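Local coordinates for protein SsfS6 (Streptomyces sp. SF2575, PDB 4G2T) that belongs to the GT-B fold, in the erythromycin biosynthesis protein CIII-like family, and binds thymidine-5'-diphosphate, at residues 128-133 and 148-153; 143-148 and 181-186. All blocks are in the same frame, centred on the assembly; numbering follows the deposited sequence.

Contact 1: 128-133 and 148-153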
loop_
_atom_site.group_PDB
_atom_site.type_symbol
_atom_site.label_atom_id
_atom_site.label_comp_id
_atom_site.label_asym_id
_atom_site.label_seq_id
_atom_site.Cartn_x
_atom_site.Cartn_y
_atom_site.Cartn_z
ATOM N N THR A 128 -0.358 8.760 14.587
ATOM C CA THR A 128 0.611 9.794 14.247
ATOM C C THR A 128 2.000 9.451 14.772
ATOM O O THR A 128 2.163 8.517 15.555
ATOM C CB THR A 128 0.186 11.159 14.816
ATOM O OG1 THR A 128 0.949 12.198 14.192
ATOM C CG2 THR A 128 0.402 11.204 16.322
ATOM N N GLU A 129 2.999 10.211 14.334
ATOM C CA GLU A 129 4.364 10.013 14.808
ATOM C C GLU A 129 4.666 10.924 15.996
ATOM O O GLU A 129 3.837 11.750 16.379
ATOM C CB GLU A 129 5.376 10.223 13.676
ATOM C CG GLU A 129 5.391 11.622 13.093
ATOM C CD GLU A 129 6.588 12.432 13.549
ATOM O OE1 GLU A 129 7.399 11.906 14.340
ATOM O OE2 GLU A 129 6.718 13.596 13.113
ATOM N N THR A 130 5.854 10.766 16.571
ATOM C CA THR A 130 6.208 11.432 17.823
ATOM C C THR A 130 6.158 12.959 17.756
ATOM O O THR A 130 5.661 13.608 18.677
ATOM C CB THR A 130 7.605 10.998 18.313
ATOM O OG1 THR A 130 7.704 9.569 18.286
ATOM C CG2 THR A 130 7.853 11.493 19.730
ATOM N N TYR A 131 6.664 13.530 16.668
ATOM C CA TYR A 131 6.783 14.984 16.572
ATOM C C TYR A 131 5.680 15.641 15.739
ATOM O O TYR A 131 5.707 16.850 15.510
ATOM C CB TYR A 131 8.168 15.378 16.051
ATOM C CG TYR A 131 9.302 14.904 16.933
ATOM C CD1 TYR A 131 9.101 14.661 18.286
ATOM C CD2 TYR A 131 10.571 14.692 16.413
ATOM C CE1 TYR A 131 10.132 14.223 19.095
ATOM C CE2 TYR A 131 11.608 14.253 17.213
ATOM C CZ TYR A 131 11.383 14.020 18.554
ATOM O OH TYR A 131 12.412 13.584 19.355
ATOM N N SER A 132 4.716 14.846 15.291
ATOM C CA SER A 132 3.534 15.391 14.634
ATOM C C SER A 132 2.453 15.655 15.676
ATOM O O SER A 132 1.550 14.840 15.871
ATOM C CB SER A 132 3.016 14.440 13.554
ATOM O OG SER A 132 3.898 14.391 12.447
ATOM N N LEU A 133 2.555 16.801 16.342
ATOM C CA LEU A 133 1.691 17.122 17.474
ATOM C C LEU A 133 0.276 17.531 17.073
ATOM O O LEU A 133 -0.573 17.762 17.934
ATOM C CB LEU A 133 2.331 18.215 18.334
ATOM C CG LEU A 133 3.675 17.857 18.971
ATOM C CD1 LEU A 133 4.281 19.068 19.660
ATOM C CD2 LEU A 133 3.510 16.705 19.950
ATOM N N GLU A 148 0.647 6.868 19.436
ATOM C CA GLU A 148 1.950 7.439 19.119
ATOM C C GLU A 148 2.915 6.362 18.646
ATOM O O GLU A 148 3.219 5.423 19.383
ATOM C CB GLU A 148 2.547 8.149 20.334
ATOM C CG GLU A 148 3.932 8.719 20.073
ATOM C CD GLU A 148 4.713 8.979 21.346
ATOM O OE1 GLU A 148 4.084 9.247 22.392
ATOM O OE2 GLU A 148 5.959 8.906 21.302
ATOM N N GLN A 149 3.396 6.500 17.416
ATOM C CA GLN A 149 4.410 5.593 16.896
ATOM C C GLN A 149 5.737 6.316 16.712
ATOM O O GLN A 149 5.787 7.402 16.135
ATOM C CB GLN A 149 3.972 4.983 15.563
ATOM C CG GLN A 149 5.025 4.076 14.944
ATOM C CD GLN A 149 4.731 3.724 13.500
ATOM O OE1 GLN A 149 3.575 3.697 13.076
ATOM N NE2 GLN A 149 5.782 3.456 12.733
ATOM N N SER A 150 6.811 5.714 17.210
ATOM C CA SER A 150 8.145 6.254 16.996
ATOM C C SER A 150 8.656 5.837 15.625
ATOM O O SER A 150 8.408 4.719 15.173
ATOM C CB SER A 150 9.108 5.776 18.082
ATOM O OG SER A 150 10.437 6.172 17.791
ATOM N N ILE A 151 9.365 6.744 14.963
ATOM C CA ILE A 151 9.926 6.463 13.649
ATOM C C ILE A 151 11.435 6.671 13.678
ATOM O O ILE A 151 12.075 6.836 12.638
ATOM C CB ILE A 151 9.290 7.357 12.567
ATOM C CG1 ILE A 151 9.610 8.831 12.828
ATOM C CG2 ILE A 151 7.782 7.148 12.528
ATOM C CD1 ILE A 151 9.012 9.776 11.808
ATOM N N ARG A 152 11.997 6.653 14.883
ATOM C CA ARG A 152 13.413 6.938 15.086
ATOM C C ARG A 152 14.046 5.925 16.035
ATOM O O ARG A 152 13.362 5.341 16.877
ATOM C CB ARG A 152 13.580 8.349 15.653
ATOM C CG ARG A 152 12.908 9.431 14.821
ATOM C CD ARG A 152 12.730 10.726 15.595
ATOM N NE ARG A 152 12.150 11.770 14.756
ATOM C CZ ARG A 152 10.845 11.944 14.572
ATOM N NH1 ARG A 152 9.976 11.144 15.175
ATOM N NH2 ARG A 152 10.407 12.920 13.789
ATOM N N LEU A 153 15.353 5.717 15.894
ATOM C CA LEU A 153 16.099 4.873 16.824
ATOM C C LEU A 153 16.037 5.468 18.222
ATOM O O LEU A 153 15.936 4.748 19.215
ATOM C CB LEU A 153 17.558 4.741 16.386
ATOM C CG LEU A 153 17.907 3.637 15.390
ATOM C CD1 LEU A 153 19.376 3.720 15.004
ATOM C CD2 LEU A 153 17.589 2.274 15.983
HETATM O O HOH W 1 9.953 9.044 16.849
#
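E129 OE1 is gripped by three N-H groups. R152 NH1 meets it at 2.8 Å, nearly in line with the carboxylate C-O bond, while R152 NH2 reaches the same oxygen at 3.2 Å by a more bent bond, a salt bridge end-on to one atom. The third donor, the backbone N of Y131, comes from above the carboxylate plane, 2.9 Å from OE1 and almost straight at 174°. Having CG between its backbone N and carbonyl carbon (chi1 63°) and a bend at chi2, E129 folds its carboxylate back over the type I turn from E129 to S132. The R152 guanidinium is held further by Y131, whose CD2 lies over one of its faces, 3.2 Å from NH2, with the planes tilted by 42°; R152 NE forms a salt bridge with E330. A water accepts from R152 NH1 and I151 N and is also hydrogen-bonded to T130 OG1, linking segments 128-133 and 148-153 beside the ion pair. Q149 N donates to T128 O at 3.0 Å, a hydrogen bond of the parallel strand pairing. The I151 side chain lies about 7 Å from the bound thymidine-5'-diphosphate. The loops thus meet past the C-terminal ends of neighbouring strands in a beta-alpha-beta crossover of a Rossmann-like domain.

Contact 2: 143-148 and 181-186; sequences GIPWIE and DPLLSI
Tucked between its own backbone N and carbonyl carbon by chi1 of 64°, with chi2 at -75°, the W146 indole is laid against P182, although its CB sets out away from segment 181-186. P182 CB sits over the six-membered ring, 3.4 Å from its centroid and only 7° off the normal, a CH-pi contact made with the ring face, and P182 CD rests 3.5 Å from W146 CZ2. A hydrogen bond from W146 NE1 to the carbonyl of P180 helps fix the rotation of the indole. On the other face of the sheet, I147 CD1 comes 3.7 Å from L184 CB while I147 CG2 touches I186 CD1. E148 N to L184 O, at 2.9 Å, and I186 N to E148 O are the parallel strand bonds; L183 N to W146 O comes just before the strand. E148 points to the same face as S185, its OE1 3.6 Å from S185 OG and in a long, weak ion pair with K160. A water donates to I186 O and, weakly, to E148 OE2. Between the two segments the hydrogen bonds are all peptide to peptide, whereas the side chains meet mainly through apolar and CH-pi contacts.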
loop_
_atom_site.group_PDB
_atom_site.type_symbol
_atom_site.label_atom_id
_atom_site.label_comp_id
_atom_site.label_asym_id
_atom_site.label_seq_id
_atom_site.Cartn_x
_atom_site.Cartn_y
_atom_site.Cartn_z
ATOM N N GLY A 143 -11.967 14.557 21.646
ATOM C CA GLY A 143 -12.165 13.718 22.814
ATOM C C GLY A 143 -12.050 12.241 22.493
ATOM O O GLY A 143 -12.822 11.423 22.993
ATOM N N ILE A 144 -11.077 11.901 21.655
ATOM C CA ILE A 144 -10.857 10.519 21.243
ATOM C C ILE A 144 -9.413 10.107 21.519
ATOM O O ILE A 144 -8.519 10.953 21.536
ATOM C CB ILE A 144 -11.173 10.328 19.744
ATOM C CG1 ILE A 144 -10.334 11.283 18.893
ATOM C CG2 ILE A 144 -12.657 10.539 19.481
ATOM C CD1 ILE A 144 -10.558 11.134 17.405
ATOM N N PRO A 145 -9.179 8.804 21.747
ATOM C CA PRO A 145 -7.815 8.324 21.993
ATOM C C PRO A 145 -6.919 8.493 20.768
ATOM O O PRO A 145 -7.419 8.705 19.664
ATOM C CB PRO A 145 -8.016 6.835 22.298
ATOM C CG PRO A 145 -9.325 6.489 21.666
ATOM C CD PRO A 145 -10.167 7.713 21.826
ATOM N N TRP A 146 -5.608 8.403 20.970
ATOM C CA TRP A 146 -4.660 8.487 19.864
ATOM C C TRP A 146 -3.472 7.551 20.067
ATOM O O TRP A 146 -3.169 7.149 21.190
ATOM C CB TRP A 146 -4.183 9.929 19.655
ATOM C CG TRP A 146 -3.412 10.509 20.806
ATOM C CD1 TRP A 146 -3.917 10.948 21.994
ATOM C CD2 TRP A 146 -1.997 10.735 20.864
ATOM N NE1 TRP A 146 -2.905 11.422 22.794
ATOM C CE2 TRP A 146 -1.717 11.305 22.123
ATOM C CE3 TRP A 146 -0.940 10.507 19.977
ATOM C CZ2 TRP A 146 -0.425 11.649 22.515
ATOM C CZ3 TRP A 146 0.342 10.849 20.370
ATOM C CH2 TRP A 146 0.589 11.412 21.628
ATOM N N ILE A 147 -2.810 7.203 18.969
ATOM C CA ILE A 147 -1.672 6.294 19.013
ATOM C C ILE A 147 -0.390 7.014 18.617
ATOM O O ILE A 147 -0.342 7.693 17.591
ATOM C CB ILE A 147 -1.876 5.094 18.067
ATOM C CG1 ILE A 147 -3.200 4.390 18.368
ATOM C CG2 ILE A 147 -0.713 4.121 18.178
ATOM C CD1 ILE A 147 -3.264 3.772 19.746
ATOM N N GLU A 148 0.647 6.868 19.436
ATOM C CA GLU A 148 1.950 7.439 19.119
ATOM C C GLU A 148 2.915 6.362 18.646
ATOM O O GLU A 148 3.219 5.423 19.383
ATOM C CB GLU A 148 2.547 8.149 20.334
ATOM C CG GLU A 148 3.932 8.719 20.073
ATOM C CD GLU A 148 4.713 8.979 21.346
ATOM O OE1 GLU A 148 4.084 9.247 22.392
ATOM O OE2 GLU A 148 5.959 8.906 21.302
ATOM N N ASP A 181 -2.139 11.381 27.469
ATOM C CA ASP A 181 -1.252 10.301 27.053
ATOM C C ASP A 181 -1.906 9.444 25.977
ATOM O O ASP A 181 -3.103 9.165 26.044
ATOM C CB ASP A 181 -0.857 9.436 28.253
ATOM C CG ASP A 181 -0.077 10.212 29.297
ATOM O OD1 ASP A 181 1.162 10.301 29.172
ATOM O OD2 ASP A 181 -0.703 10.731 30.245
ATOM N N PRO A 182 -1.121 9.034 24.968
ATOM C CA PRO A 182 -1.668 8.241 23.865
ATOM C C PRO A 182 -2.113 6.869 24.349
ATOM O O PRO A 182 -1.586 6.374 25.346
ATOM C CB PRO A 182 -0.481 8.108 22.909
ATOM C CG PRO A 182 0.715 8.236 23.781
ATOM C CD PRO A 182 0.336 9.215 24.853
ATOM N N LEU A 183 -3.076 6.272 23.654
ATOM C CA LEU A 183 -3.577 4.955 24.017
ATOM C C LEU A 183 -2.450 3.931 23.940
ATOM O O LEU A 183 -2.413 2.970 24.708
ATOM C CB LEU A 183 -4.727 4.550 23.094
ATOM C CG LEU A 183 -5.666 3.454 23.598
ATOM C CD1 LEU A 183 -6.362 3.899 24.876
ATOM C CD2 LEU A 183 -6.684 3.090 22.530
ATOM N N LEU A 184 -1.526 4.154 23.013
ATOM C CA LEU A 184 -0.380 3.273 22.854
ATOM C C LEU A 184 0.839 4.056 22.379
ATOM O O LEU A 184 0.763 4.816 21.413
ATOM C CB LEU A 184 -0.704 2.155 21.860
ATOM C CG LEU A 184 0.112 0.869 21.990
ATOM C CD1 LEU A 184 -0.264 0.130 23.266
ATOM C CD2 LEU A 184 -0.086 -0.017 20.772
ATOM N N SER A 185 1.959 3.875 23.071
ATOM C CA SER A 185 3.220 4.480 22.663
ATOM C C SER A 185 4.128 3.416 22.065
ATOM O O SER A 185 4.579 2.509 22.761
ATOM C CB SER A 185 3.906 5.160 23.848
ATOM O OG SER A 185 3.195 6.315 24.254
ATOM N N ILE A 186 4.391 3.533 20.769
ATOM C CA ILE A 186 5.143 2.516 20.050
ATOM C C ILE A 186 6.605 2.905 19.872
ATOM O O ILE A 186 6.913 4.027 19.476
ATOM C CB ILE A 186 4.516 2.247 18.672
ATOM C CG1 ILE A 186 3.048 1.843 18.836
ATOM C CG2 ILE A 186 5.297 1.174 17.935
ATOM C CD1 ILE A 186 2.230 1.973 17.574
HETATM O O HOH W 2 6.461 5.835 21.609
#

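In the fold
Both contacts use strand 146-149, which contact 1 joins to strand 125-129 and contact 2 to strand 184-187, making three consecutive strands of the parallel sheet in the N-terminal domain. They share E148, and their centres lie about 11 Å apart. S150 N to I186 O and T128 N to I147 O probably carry the hydrogen bonding from one into the other. Contact 1 is buried, its centre about 9 Å from the centre of the chain, and relies on an ion pair and a water beyond the strand ends. Contact 2, its centre about 19 Å from that of the chain, is partly buried and mostly apolar; helix 387-396 packs on its I147, L184 and I186 side chains.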